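Local coordinates for Iron(3+)-hydroxamate-binding protein FhuD (Bacillus subtilis subsp. subtilis, PDB 3G9Q) that binds iron(3+)-hydroxamate complexes and passes them to the membrane permease of the FhuCBGD ABC transporter, allowing uptake of ferrichrome and coprogen, at residues Met20-Tyr25 against Gly37-Val42; Phe43-Tyr48 against Phe250-Pro255; Ile158-Lys163 against Thr196-Glu201; Asp209-Gly214 against Gly240-Met245. All coordinates share one frame; numbering follows the deposited sequence.

Contact 1. Residues Met20-Tyr25 against Gly37-Val42; sequences MADGYY and GAPENV
In the parallel sheet of the N-terminal half, strands 17-19 and 35-37 form a beta-alpha-beta unit with helix 25-31, and the loops leaving their C-terminal ends meet where D22, Y25, P39, N41 and V42 pack together. P39 brings its CG against the D22 backbone, 3.4 Å from D22 N, the proline ring crossing the aspartate side chain at about a right angle. A compact, rigid ring suits a place where the chain turns beside another backbone. The D22 carboxylate lies across the N41 amide, planes 49° apart. D22 OD2 comes within 3.3 Å of N41 ND2, but the angle is too poor for a hydrogen bond, so this is polar packing. Next along the chain, V42 has CG1 anti to the backbone N (chi1 179°), which sets that methyl over a face of the Y25 ring in a CH-pi contact, 3.9 Å from V42 CG1 to the ring centroid. A38 CB approaches the same ring at Y25 CD1, 4.1 Å away; small and apolar, it fits beside the aromatic. An alanine in place of D22 would keep the beta carbon against P39 but would probably leave the N41 amide without the carboxylate it lies against. Around these loops, Y25 opens helix 25-31 and meets Y48 edge-to-face, while A21 and Y24 pack on strand 74-78 and M20, a selenomethionine, is hydrogen-bonded through its backbone to I76.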
loop_
_atom_site.group_PDB
_atom_site.type_symbol
_atom_site.label_atom_id
_atom_site.label_comp_id
_atom_site.label_asym_id
_atom_site.label_seq_id
_atom_site.Cartn_x
_atom_site.Cartn_y
_atom_site.Cartn_z
HETATM N N MSE A 20 -13.340 -1.182 10.551
HETATM C CA MSE A 20 -12.973 -2.593 10.600
HETATM C C MSE A 20 -12.165 -3.047 9.378
HETATM O O MSE A 20 -11.636 -4.164 9.344
HETATM C CB MSE A 20 -14.225 -3.455 10.809
HETATM C CG MSE A 20 -14.654 -3.548 12.282
HETATM SE SE MSE A 20 -16.543 -3.967 12.562
HETATM C CE MSE A 20 -16.482 -5.914 12.549
ATOM N N ALA A 21 -12.052 -2.168 8.386
ATOM C CA ALA A 21 -11.276 -2.455 7.177
ATOM C C ALA A 21 -9.909 -1.785 7.315
ATOM O O ALA A 21 -9.741 -0.634 6.924
ATOM C CB ALA A 21 -12.000 -1.910 5.949
ATOM N N ASP A 22 -8.939 -2.503 7.873
ATOM C CA ASP A 22 -7.583 -1.971 8.079
ATOM C C ASP A 22 -7.071 -1.032 6.986
ATOM O O ASP A 22 -6.516 0.022 7.280
ATOM C CB ASP A 22 -6.592 -3.129 8.228
ATOM C CG ASP A 22 -6.927 -4.288 7.313
ATOM O OD1 ASP A 22 -8.008 -4.883 7.513
ATOM O OD2 ASP A 22 -6.129 -4.604 6.407
ATOM N N GLY A 23 -7.260 -1.433 5.731
ATOM C CA GLY A 23 -6.791 -0.646 4.605
ATOM C C GLY A 23 -7.348 0.754 4.400
ATOM O O GLY A 23 -6.900 1.455 3.484
ATOM N N TYR A 24 -8.310 1.169 5.225
ATOM C CA TYR A 24 -8.896 2.504 5.098
ATOM C C TYR A 24 -8.566 3.444 6.258
ATOM O O TYR A 24 -8.794 4.656 6.160
ATOM C CB TYR A 24 -10.424 2.418 4.920
ATOM C CG TYR A 24 -10.838 1.708 3.648
ATOM C CD1 TYR A 24 -10.087 1.863 2.471
ATOM C CD2 TYR A 24 -11.957 0.882 3.610
ATOM C CE1 TYR A 24 -10.429 1.211 1.292
ATOM C CE2 TYR A 24 -12.313 0.228 2.438
ATOM C CZ TYR A 24 -11.544 0.392 1.280
ATOM O OH TYR A 24 -11.877 -0.274 0.121
ATOM N N TYR A 25 -8.021 2.898 7.348
ATOM C CA TYR A 25 -7.668 3.707 8.520
ATOM C C TYR A 25 -6.940 4.999 8.146
ATOM O O TYR A 25 -7.329 6.085 8.588
ATOM C CB TYR A 25 -6.809 2.899 9.504
ATOM C CG TYR A 25 -6.282 3.734 10.642
ATOM C CD1 TYR A 25 -7.122 4.169 11.673
ATOM C CD2 TYR A 25 -4.976 4.170 10.639
ATOM C CE1 TYR A 25 -6.662 5.031 12.674
ATOM C CE2 TYR A 25 -4.507 5.017 11.614
ATOM C CZ TYR A 25 -5.345 5.453 12.635
ATOM O OH TYR A 25 -4.832 6.306 13.601
ATOM N N GLY A 37 -11.541 3.002 16.815
ATOM C CA GLY A 37 -11.178 1.597 16.749
ATOM C C GLY A 37 -10.641 1.192 15.381
ATOM O O GLY A 37 -11.082 1.704 14.345
ATOM N N ALA A 38 -9.685 0.270 15.376
ATOM C CA ALA A 38 -9.089 -0.220 14.142
ATOM C C ALA A 38 -8.591 -1.648 14.361
ATOM O O ALA A 38 -8.303 -2.039 15.492
ATOM C CB ALA A 38 -7.933 0.676 13.723
ATOM N N PRO A 39 -8.518 -2.457 13.284
ATOM C CA PRO A 39 -8.044 -3.847 13.384
ATOM C C PRO A 39 -6.538 -3.929 13.700
ATOM O O PRO A 39 -5.839 -2.909 13.717
ATOM C CB PRO A 39 -8.411 -4.433 12.020
ATOM C CG PRO A 39 -8.410 -3.247 11.123
ATOM C CD PRO A 39 -9.072 -2.188 11.945
ATOM N N GLU A 40 -6.035 -5.135 13.942
ATOM C CA GLU A 40 -4.623 -5.305 14.292
ATOM C C GLU A 40 -3.582 -4.789 13.313
ATOM O O GLU A 40 -2.596 -4.168 13.713
ATOM C CB GLU A 40 -4.321 -6.773 14.611
ATOM C CG GLU A 40 -4.241 -7.037 16.113
ATOM C CD GLU A 40 -3.116 -6.256 16.800
ATOM O OE1 GLU A 40 -3.231 -6.003 18.022
ATOM O OE2 GLU A 40 -2.117 -5.912 16.118
ATOM N N ASN A 41 -3.781 -5.054 12.033
ATOM C CA ASN A 41 -2.822 -4.601 11.033
ATOM C C ASN A 41 -2.354 -3.183 11.301
ATOM O O ASN A 41 -1.162 -2.896 11.265
ATOM C CB ASN A 41 -3.461 -4.686 9.657
ATOM C CG ASN A 41 -3.925 -6.074 9.343
ATOM O OD1 ASN A 41 -3.111 -6.998 9.305
ATOM N ND2 ASN A 41 -5.236 -6.248 9.136
ATOM N N VAL A 42 -3.309 -2.309 11.585
ATOM C CA VAL A 42 -3.032 -0.909 11.843
ATOM C C VAL A 42 -1.920 -0.695 12.875
ATOM O O VAL A 42 -0.999 0.099 12.667
ATOM C CB VAL A 42 -4.334 -0.210 12.280
ATOM C CG1 VAL A 42 -4.094 1.254 12.581
ATOM C CG2 VAL A 42 -5.371 -0.373 11.178
#

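Contact 2. Residues Phe43-Tyr48 against Phe250-Pro255; sequences FKNPYY and FYFTDP
Y48 and D254 meet at the start of helix 255-270, where D254 is the N-cap residue and its side chain caps a backbone N of the first turn; aspartate, short and anionic, suits that position. Among the polar contacts, Y48 OH lies near both carboxylate oxygens, 3.0 Å from D254 OD1 and 3.1 Å from D254 OD2, with the ring and carboxylate planes 45° apart. Y48 OH is hydrogen-bonded to G26 N of helix 25-31, and D254 OD1 to S257 OG. N45 ND2 also bonds S257 OG, while N45 OD1 accepts a weak bond from Y47 N (3.2 Å) that closes an Asx turn. In the aromatic contacts, N45 has CG anti to the backbone N (chi1 -174°), and its amide slides along F252 in the opposite direction, planes 30° apart, bringing N45 ND2 to 3.2 Å from F252 CD1. The same N45 ND2 lies over the centre of the Y48 ring, 3.4 Å above its plane, so the amide packs against both rings. The Y48 and F252 rings themselves lie obliquely at a centroid distance of 5.6 Å. Farther along, Y47 and F250 cross obliquely, with Y47 OH 4.1 Å from F250 CE2.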
loop_
_atom_site.group_PDB
_atom_site.type_symbol
_atom_site.label_atom_id
_atom_site.label_comp_id
_atom_site.label_asym_id
_atom_site.label_seq_id
_atom_site.Cartn_x
_atom_site.Cartn_y
_atom_site.Cartn_z
ATOM N N PHE A 43 -1.992 -1.427 13.976
ATOM C CA PHE A 43 -0.996 -1.309 15.032
ATOM C C PHE A 43 0.277 -2.076 14.703
ATOM O O PHE A 43 1.079 -2.369 15.588
ATOM C CB PHE A 43 -1.580 -1.809 16.353
ATOM C CG PHE A 43 -2.832 -1.104 16.747
ATOM C CD1 PHE A 43 -4.024 -1.354 16.076
ATOM C CD2 PHE A 43 -2.812 -0.137 17.741
ATOM C CE1 PHE A 43 -5.171 -0.651 16.389
ATOM C CE2 PHE A 43 -3.955 0.574 18.061
ATOM C CZ PHE A 43 -5.137 0.320 17.385
ATOM N N LYS A 44 0.463 -2.412 13.430
ATOM C CA LYS A 44 1.666 -3.120 13.016
ATOM C C LYS A 44 2.343 -2.419 11.851
ATOM O O LYS A 44 3.547 -2.576 11.636
ATOM C CB LYS A 44 1.348 -4.565 12.627
ATOM C CG LYS A 44 1.152 -5.505 13.802
ATOM C CD LYS A 44 1.172 -6.947 13.322
ATOM C CE LYS A 44 0.961 -7.914 14.475
ATOM N NZ LYS A 44 -0.337 -7.643 15.175
ATOM N N ASN A 45 1.559 -1.640 11.110
ATOM C CA ASN A 45 2.069 -0.903 9.956
ATOM C C ASN A 45 3.090 0.140 10.415
ATOM O O ASN A 45 2.796 0.974 11.252
ATOM C CB ASN A 45 0.913 -0.232 9.230
ATOM C CG ASN A 45 1.342 0.424 7.945
ATOM O OD1 ASN A 45 2.491 0.300 7.514
ATOM N ND2 ASN A 45 0.415 1.128 7.313
ATOM N N PRO A 46 4.311 0.101 9.872
ATOM C CA PRO A 46 5.322 1.070 10.284
ATOM C C PRO A 46 4.950 2.505 9.971
ATOM O O PRO A 46 5.486 3.436 10.574
ATOM C CB PRO A 46 6.560 0.618 9.524
ATOM C CG PRO A 46 5.978 0.032 8.271
ATOM C CD PRO A 46 4.842 -0.787 8.828
ATOM N N TYR A 47 4.031 2.709 9.040
ATOM C CA TYR A 47 3.666 4.078 8.722
ATOM C C TYR A 47 2.570 4.594 9.665
ATOM O O TYR A 47 2.253 5.790 9.688
ATOM C CB TYR A 47 3.256 4.182 7.241
ATOM C CG TYR A 47 4.361 3.792 6.279
ATOM C CD1 TYR A 47 4.112 2.917 5.218
ATOM C CD2 TYR A 47 5.671 4.263 6.452
ATOM C CE1 TYR A 47 5.131 2.513 4.356
ATOM C CE2 TYR A 47 6.704 3.863 5.594
ATOM C CZ TYR A 47 6.422 2.981 4.550
ATOM O OH TYR A 47 7.430 2.545 3.709
ATOM N N TYR A 48 2.014 3.686 10.464
ATOM C CA TYR A 48 0.962 4.033 11.424
ATOM C C TYR A 48 1.529 4.144 12.843
ATOM O O TYR A 48 1.893 5.234 13.291
ATOM C CB TYR A 48 -0.152 2.972 11.420
ATOM C CG TYR A 48 -1.057 2.925 10.196
ATOM C CD1 TYR A 48 -1.881 1.817 9.976
ATOM C CD2 TYR A 48 -1.123 3.983 9.281
ATOM C CE1 TYR A 48 -2.745 1.750 8.893
ATOM C CE2 TYR A 48 -1.998 3.922 8.175
ATOM C CZ TYR A 48 -2.807 2.797 7.998
ATOM O OH TYR A 48 -3.701 2.711 6.957
ATOM N N PHE A 250 4.085 -2.095 2.716
ATOM C CA PHE A 250 3.520 -2.052 1.368
ATOM C C PHE A 250 2.214 -2.826 1.187
ATOM O O PHE A 250 1.729 -3.033 0.068
ATOM C CB PHE A 250 4.564 -2.534 0.371
ATOM C CG PHE A 250 5.650 -1.542 0.129
ATOM C CD1 PHE A 250 5.644 -0.758 -1.020
ATOM C CD2 PHE A 250 6.662 -1.362 1.073
ATOM C CE1 PHE A 250 6.636 0.197 -1.228
ATOM C CE2 PHE A 250 7.663 -0.415 0.889
ATOM C CZ PHE A 250 7.657 0.372 -0.264
ATOM N N TYR A 251 1.661 -3.227 2.325
ATOM C CA TYR A 251 0.418 -3.957 2.423
ATOM C C TYR A 251 -0.749 -3.027 2.107
ATOM O O TYR A 251 -1.721 -3.447 1.494
ATOM C CB TYR A 251 0.281 -4.483 3.846
ATOM C CG TYR A 251 -0.612 -5.682 3.986
ATOM C CD1 TYR A 251 -2.001 -5.573 3.848
ATOM C CD2 TYR A 251 -0.065 -6.939 4.254
ATOM C CE1 TYR A 251 -2.824 -6.694 3.977
ATOM C CE2 TYR A 251 -0.870 -8.060 4.381
ATOM C CZ TYR A 251 -2.243 -7.934 4.243
ATOM O OH TYR A 251 -3.013 -9.060 4.375
ATOM N N PHE A 252 -0.651 -1.765 2.526
ATOM C CA PHE A 252 -1.727 -0.801 2.279
ATOM C C PHE A 252 -1.379 0.226 1.212
ATOM O O PHE A 252 -0.220 0.370 0.833
ATOM C CB PHE A 252 -2.096 -0.041 3.559
ATOM C CG PHE A 252 -2.146 -0.899 4.791
ATOM C CD1 PHE A 252 -1.003 -1.096 5.554
ATOM C CD2 PHE A 252 -3.335 -1.518 5.188
ATOM C CE1 PHE A 252 -1.042 -1.894 6.692
ATOM C CE2 PHE A 252 -3.381 -2.320 6.329
ATOM C CZ PHE A 252 -2.236 -2.508 7.080
ATOM N N THR A 253 -2.395 0.950 0.750
ATOM C CA THR A 253 -2.221 1.983 -0.263
ATOM C C THR A 253 -3.037 3.221 0.098
ATOM O O THR A 253 -3.560 3.903 -0.777
ATOM C CB THR A 253 -2.676 1.504 -1.677
ATOM O OG1 THR A 253 -4.065 1.134 -1.644
ATOM C CG2 THR A 253 -1.841 0.313 -2.147
ATOM N N ASP A 254 -3.160 3.502 1.388
ATOM C CA ASP A 254 -3.901 4.676 1.841
ATOM C C ASP A 254 -2.934 5.864 1.750
ATOM O O ASP A 254 -1.726 5.671 1.626
ATOM C CB ASP A 254 -4.363 4.473 3.280
ATOM C CG ASP A 254 -3.219 4.085 4.200
ATOM O OD1 ASP A 254 -2.743 2.929 4.102
ATOM O OD2 ASP A 254 -2.787 4.944 5.000
ATOM N N PRO A 255 -3.448 7.104 1.827
ATOM C CA PRO A 255 -2.660 8.348 1.745
ATOM C C PRO A 255 -1.395 8.407 2.615
ATOM O O PRO A 255 -0.350 8.920 2.188
ATOM C CB PRO A 255 -3.670 9.424 2.128
ATOM C CG PRO A 255 -4.963 8.862 1.616
ATOM C CD PRO A 255 -4.875 7.404 2.041
#

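Contact 3. Residues Ile158-Lys163 against Thr196-Glu201; sequences IYVFGK and TSISLE
I158, V160 and I198 line the tightly packed face of this antiparallel pair of strands, where branched apolar side chains fill the space between sheet and helices. I198 CG2 touches V160 CG1 at 4.0 Å. V160 lies alongside T196: its CG1, standing between the backbone N and the carbonyl carbon (chi1 45°), comes 3.5 Å from T196 CB. Near the start of strand 157-161, I158 CD1 meets L200 CD1, just past the end of strand 195-198, at 3.8 Å. Helix 182-189 covers V160 and T196, and helix 203-206 covers I158 and I198. Two firm bonds join the backbones: I198 N to I158 O, 2.9 Å, and V160 N to T196 O, 2.9 Å and nearly straight at 174°; those from I158 N and T196 N are weak. The other face is looser. There Y159 and S197 form a non-hydrogen-bonded pair, and S197 OG comes no nearer to the ring than 4.0 Å at Y159 CE2; a small polar serine suits this solvent side. Y159 turns its hydroxyl to N154 ND2, its ring meeting that of W216. Such a pairing, with strand 195-198 outermost, forms the antiparallel margin of the mixed five-stranded sheet of the C-terminal half.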
loop_
_atom_site.group_PDB
_atom_site.type_symbol
_atom_site.label_atom_id
_atom_site.label_comp_id
_atom_site.label_asym_id
_atom_site.label_seq_id
_atom_site.Cartn_x
_atom_site.Cartn_y
_atom_site.Cartn_z
ATOM N N ILE A 158 8.067 -17.217 -6.463
ATOM C CA ILE A 158 8.527 -15.832 -6.445
ATOM C C ILE A 158 7.539 -15.008 -7.270
ATOM O O ILE A 158 7.248 -15.337 -8.428
ATOM C CB ILE A 158 9.933 -15.697 -7.060
ATOM C CG1 ILE A 158 10.940 -16.494 -6.233
ATOM C CG2 ILE A 158 10.337 -14.238 -7.122
ATOM C CD1 ILE A 158 12.281 -16.750 -6.919
ATOM N N TYR A 159 7.012 -13.947 -6.667
ATOM C CA TYR A 159 6.047 -13.094 -7.355
ATOM C C TYR A 159 6.718 -11.824 -7.913
ATOM O O TYR A 159 7.398 -11.114 -7.182
ATOM C CB TYR A 159 4.893 -12.716 -6.392
ATOM C CG TYR A 159 4.324 -13.875 -5.572
ATOM C CD1 TYR A 159 4.567 -13.969 -4.190
ATOM C CD2 TYR A 159 3.547 -14.878 -6.169
ATOM C CE1 TYR A 159 4.048 -15.034 -3.417
ATOM C CE2 TYR A 159 3.025 -15.949 -5.407
ATOM C CZ TYR A 159 3.282 -16.018 -4.034
ATOM O OH TYR A 159 2.781 -17.064 -3.282
ATOM N N VAL A 160 6.566 -11.575 -9.213
ATOM C CA VAL A 160 7.115 -10.372 -9.842
ATOM C C VAL A 160 5.914 -9.481 -10.087
ATOM O O VAL A 160 5.112 -9.747 -10.979
ATOM C CB VAL A 160 7.840 -10.672 -11.194
ATOM C CG1 VAL A 160 7.003 -11.614 -12.034
ATOM C CG2 VAL A 160 8.093 -9.386 -11.958
ATOM N N PHE A 161 5.781 -8.431 -9.281
ATOM C CA PHE A 161 4.635 -7.536 -9.395
ATOM C C PHE A 161 4.694 -6.525 -10.514
ATOM O O PHE A 161 5.763 -6.163 -10.988
ATOM C CB PHE A 161 4.404 -6.812 -8.076
ATOM C CG PHE A 161 4.175 -7.738 -6.928
ATOM C CD1 PHE A 161 5.223 -8.088 -6.081
ATOM C CD2 PHE A 161 2.929 -8.322 -6.732
ATOM C CE1 PHE A 161 5.031 -9.013 -5.053
ATOM C CE2 PHE A 161 2.726 -9.243 -5.714
ATOM C CZ PHE A 161 3.779 -9.593 -4.870
ATOM N N GLY A 162 3.519 -6.095 -10.950
ATOM C CA GLY A 162 3.430 -5.104 -12.000
ATOM C C GLY A 162 2.971 -3.800 -11.374
ATOM O O GLY A 162 3.397 -3.454 -10.277
ATOM N N LYS A 163 2.085 -3.086 -12.053
ATOM C CA LYS A 163 1.607 -1.821 -11.541
ATOM C C LYS A 163 0.234 -1.894 -10.898
ATOM O O LYS A 163 -0.169 -0.986 -10.170
ATOM C CB LYS A 163 1.590 -0.767 -12.657
ATOM C CG LYS A 163 0.606 -1.022 -13.787
ATOM C CD LYS A 163 0.702 0.083 -14.839
ATOM C CE LYS A 163 -0.324 -0.123 -15.955
ATOM N NZ LYS A 163 -0.345 0.994 -16.951
ATOM N N THR A 196 2.979 -12.114 -11.647
ATOM C CA THR A 196 3.363 -13.375 -12.285
ATOM C C THR A 196 4.228 -14.163 -11.320
ATOM O O THR A 196 5.225 -13.647 -10.800
ATOM C CB THR A 196 4.222 -13.160 -13.573
ATOM O OG1 THR A 196 3.527 -12.317 -14.500
ATOM C CG2 THR A 196 4.526 -14.492 -14.249
ATOM N N SER A 197 3.849 -15.412 -11.075
ATOM C CA SER A 197 4.633 -16.264 -10.195
ATOM C C SER A 197 5.590 -17.012 -11.107
ATOM O O SER A 197 5.160 -17.687 -12.041
ATOM C CB SER A 197 3.737 -17.249 -9.445
ATOM O OG SER A 197 4.522 -18.004 -8.533
ATOM N N ILE A 198 6.887 -16.872 -10.849
ATOM C CA ILE A 198 7.898 -17.527 -11.668
ATOM C C ILE A 198 8.800 -18.446 -10.855
ATOM O O ILE A 198 8.739 -18.471 -9.624
ATOM C CB ILE A 198 8.792 -16.491 -12.418
ATOM C CG1 ILE A 198 9.894 -15.941 -11.497
ATOM C CG2 ILE A 198 7.937 -15.371 -12.958
ATOM C CD1 ILE A 198 11.027 -15.208 -12.214
ATOM N N SER A 199 9.629 -19.208 -11.562
ATOM C CA SER A 199 10.572 -20.123 -10.928
ATOM C C SER A 199 11.890 -19.375 -10.705
ATOM O O SER A 199 12.148 -18.353 -11.347
ATOM C CB SER A 199 10.814 -21.332 -11.831
ATOM O OG SER A 199 11.436 -20.935 -13.040
ATOM N N LEU A 200 12.719 -19.896 -9.804
ATOM C CA LEU A 200 14.015 -19.294 -9.485
ATOM C C LEU A 200 14.948 -19.293 -10.687
ATOM O O LEU A 200 15.972 -18.605 -10.694
ATOM C CB LEU A 200 14.686 -20.062 -8.346
ATOM C CG LEU A 200 16.004 -19.492 -7.833
ATOM C CD1 LEU A 200 15.785 -18.077 -7.340
ATOM C CD2 LEU A 200 16.539 -20.362 -6.715
ATOM N N GLU A 201 14.591 -20.074 -11.700
ATOM C CA GLU A 201 15.392 -20.180 -12.912
ATOM C C GLU A 201 15.201 -19.001 -13.853
ATOM O O GLU A 201 16.147 -18.545 -14.496
ATOM C CB GLU A 201 15.047 -21.478 -13.657
ATOM C CG GLU A 201 15.875 -22.693 -13.223
ATOM C CD GLU A 201 15.464 -23.255 -11.867
ATOM O OE1 GLU A 201 16.271 -24.016 -11.269
ATOM O OE2 GLU A 201 14.332 -22.948 -11.414
#

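Contact 4. Residues Asp209-Gly214 against Gly240-Met245; sequences DYIFAG and GHVYKM
Y210 and H241 lay their rings over each other in an offset stack, centroids 4.2 Å apart and planes at 20°. In H241, CG is anti to the carbonyl carbon (chi1 -64°), which turns the imidazole toward Y210 so that Y210 CE2 sits above the centre of its face, while D209 O lies at its edge. A flat imidazole can lie against the tyrosine ring over a broad area. An alanine at H241 would keep the beta carbon near D209 O, but the Y210 ring would probably lose its stacking partner and be freer to turn. At the edge of the Y210 ring, near its plane, stands the hydroxyl end of Y243, beside Y210 CD2 and CE2. Beyond, Y243 CD2 lies 3.6 Å from F212 CE2, over the F212 face but nearer the rim. The two strands run parallel as part of a beta-alpha-beta crossover: strand 210-215 leads through the short helices 229-232 and 235-238, the latter ended by a Schellman motif at G240, into the outermost strand 242-244. I211 bonds both ways, its N to H241 O (2.9 Å) and Y243 N to its O (2.9 Å). I211 and V242 share the face toward helix 235-238, with I211 CB 3.7 Å from V242 CG1. M245, a selenomethionine, runs extended and then bends at its last torsion (chi3 -94°), which brings M245 CE to 3.6 Å from F212 CB. Its N donates a hydrogen bond to A213 O from above the carbonyl plane. Glycine suits position G214, since a side chain there would run into the M245 carbonyl oxygen.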
loop_
_atom_site.group_PDB
_atom_site.type_symbol
_atom_site.label_atom_id
_atom_site.label_comp_id
_atom_site.label_asym_id
_atom_site.label_seq_id
_atom_site.Cartn_x
_atom_site.Cartn_y
_atom_site.Cartn_z
ATOM N N ASP A 209 17.597 -3.547 -13.378
ATOM C CA ASP A 209 18.774 -2.821 -12.886
ATOM C C ASP A 209 18.659 -2.562 -11.389
ATOM O O ASP A 209 19.645 -2.646 -10.658
ATOM C CB ASP A 209 18.894 -1.496 -13.646
ATOM C CG ASP A 209 19.107 -1.700 -15.146
ATOM O OD1 ASP A 209 20.234 -2.066 -15.535
ATOM O OD2 ASP A 209 18.157 -1.518 -15.934
ATOM N N TYR A 210 17.447 -2.227 -10.950
ATOM C CA TYR A 210 17.176 -1.992 -9.533
ATOM C C TYR A 210 16.047 -2.910 -9.092
ATOM O O TYR A 210 15.100 -3.141 -9.840
ATOM C CB TYR A 210 16.786 -0.537 -9.264
ATOM C CG TYR A 210 17.876 0.451 -9.584
ATOM C CD1 TYR A 210 18.108 0.856 -10.904
ATOM C CD2 TYR A 210 18.690 0.972 -8.572
ATOM C CE1 TYR A 210 19.118 1.754 -11.216
ATOM C CE2 TYR A 210 19.707 1.874 -8.872
ATOM C CZ TYR A 210 19.917 2.262 -10.197
ATOM O OH TYR A 210 20.925 3.160 -10.513
ATOM N N ILE A 211 16.150 -3.427 -7.874
ATOM C CA ILE A 211 15.136 -4.331 -7.365
ATOM C C ILE A 211 14.693 -4.065 -5.940
ATOM O O ILE A 211 15.502 -3.789 -5.063
ATOM C CB ILE A 211 15.618 -5.780 -7.417
ATOM C CG1 ILE A 211 16.204 -6.091 -8.799
ATOM C CG2 ILE A 211 14.448 -6.706 -7.096
ATOM C CD1 ILE A 211 15.365 -5.942 -10.030
ATOM N N PHE A 212 13.391 -4.142 -5.718
ATOM C CA PHE A 212 12.836 -3.963 -4.386
ATOM C C PHE A 212 12.322 -5.341 -3.998
ATOM O O PHE A 212 11.210 -5.705 -4.356
ATOM C CB PHE A 212 11.668 -2.973 -4.419
ATOM C CG PHE A 212 12.084 -1.540 -4.417
ATOM C CD1 PHE A 212 12.148 -0.817 -5.593
ATOM C CD2 PHE A 212 12.446 -0.919 -3.231
ATOM C CE1 PHE A 212 12.571 0.504 -5.585
ATOM C CE2 PHE A 212 12.866 0.396 -3.221
ATOM C CZ PHE A 212 12.930 1.110 -4.398
ATOM N N ALA A 213 13.118 -6.119 -3.285
ATOM C CA ALA A 213 12.657 -7.450 -2.929
ATOM C C ALA A 213 12.445 -7.645 -1.444
ATOM O O ALA A 213 13.029 -6.942 -0.613
ATOM C CB ALA A 213 13.618 -8.498 -3.450
ATOM N N GLY A 214 11.600 -8.614 -1.116
ATOM C CA GLY A 214 11.331 -8.905 0.274
ATOM C C GLY A 214 10.369 -10.060 0.399
ATOM O O GLY A 214 9.844 -10.546 -0.606
ATOM N N GLY A 240 24.710 -3.714 -5.845
ATOM C CA GLY A 240 24.091 -3.222 -4.620
ATOM C C GLY A 240 22.854 -2.356 -4.823
ATOM O O GLY A 240 22.628 -1.422 -4.061
ATOM N N HIS A 241 22.065 -2.675 -5.850
ATOM C CA HIS A 241 20.840 -1.948 -6.183
ATOM C C HIS A 241 19.568 -2.713 -5.809
ATOM O O HIS A 241 18.570 -2.679 -6.539
ATOM C CB HIS A 241 20.784 -1.631 -7.677
ATOM C CG HIS A 241 21.858 -0.703 -8.140
ATOM N ND1 HIS A 241 22.463 0.210 -7.304
ATOM C CD2 HIS A 241 22.396 -0.506 -9.368
ATOM C CE1 HIS A 241 23.327 0.932 -7.997
ATOM N NE2 HIS A 241 23.304 0.517 -9.251
ATOM N N VAL A 242 19.629 -3.434 -4.696
ATOM C CA VAL A 242 18.482 -4.168 -4.197
ATOM C C VAL A 242 18.172 -3.587 -2.835
ATOM O O VAL A 242 19.062 -3.413 -1.998
ATOM C CB VAL A 242 18.748 -5.680 -4.062
ATOM C CG1 VAL A 242 18.645 -6.340 -5.423
ATOM C CG2 VAL A 242 20.114 -5.920 -3.457
ATOM N N TYR A 243 16.898 -3.278 -2.626
ATOM C CA TYR A 243 16.446 -2.680 -1.386
ATOM C C TYR A 243 15.395 -3.544 -0.707
ATOM O O TYR A 243 14.451 -4.000 -1.342
ATOM C CB TYR A 243 15.896 -1.302 -1.706
ATOM C CG TYR A 243 16.753 -0.593 -2.730
ATOM C CD1 TYR A 243 18.063 -0.202 -2.428
ATOM C CD2 TYR A 243 16.270 -0.346 -4.006
ATOM C CE1 TYR A 243 18.866 0.419 -3.372
ATOM C CE2 TYR A 243 17.054 0.270 -4.957
ATOM C CZ TYR A 243 18.350 0.656 -4.640
ATOM O OH TYR A 243 19.092 1.317 -5.594
ATOM N N LYS A 244 15.587 -3.762 0.592
ATOM C CA LYS A 244 14.706 -4.570 1.424
ATOM C C LYS A 244 13.349 -3.910 1.561
ATOM O O LYS A 244 13.223 -2.824 2.131
ATOM C CB LYS A 244 15.327 -4.757 2.810
ATOM C CG LYS A 244 16.500 -5.741 2.886
ATOM C CD LYS A 244 16.016 -7.165 3.137
ATOM C CE LYS A 244 15.361 -7.317 4.516
ATOM N NZ LYS A 244 14.688 -8.650 4.694
HETATM N N MSE A 245 12.333 -4.587 1.040
HETATM C CA MSE A 245 10.973 -4.087 1.075
HETATM C C MSE A 245 10.222 -4.710 2.241
HETATM O O MSE A 245 10.195 -5.924 2.387
HETATM C CB MSE A 245 10.290 -4.418 -0.251
HETATM C CG MSE A 245 8.856 -3.942 -0.351
HETATM SE SE MSE A 245 8.047 -4.330 -2.082
HETATM C CE MSE A 245 8.401 -2.644 -2.974
#

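Contacts 1 and 2 lie in or beside the N-terminal half, with centres 10 Å apart, and touch directly: D22 and N41 pack on F252, and V42 on Y48. Contacts 3 and 4, centres 14 Å apart, lie across the chain's centre from contact 1, at the two edges of one mixed five-stranded sheet. Contact 1 comes first along the chain; contact 2 joins residues 43-48 to 250-255, and contacts 3 and 4 fall between those segments. Contact 2 thus brings the chain back to the N-terminal half. F250 touches M245 where contacts 2 and 4 meet, their centres 20 Å apart. Helix 255-270 packs on both contacts, running alongside both lobes, while helix 118-143 connects them in sequence.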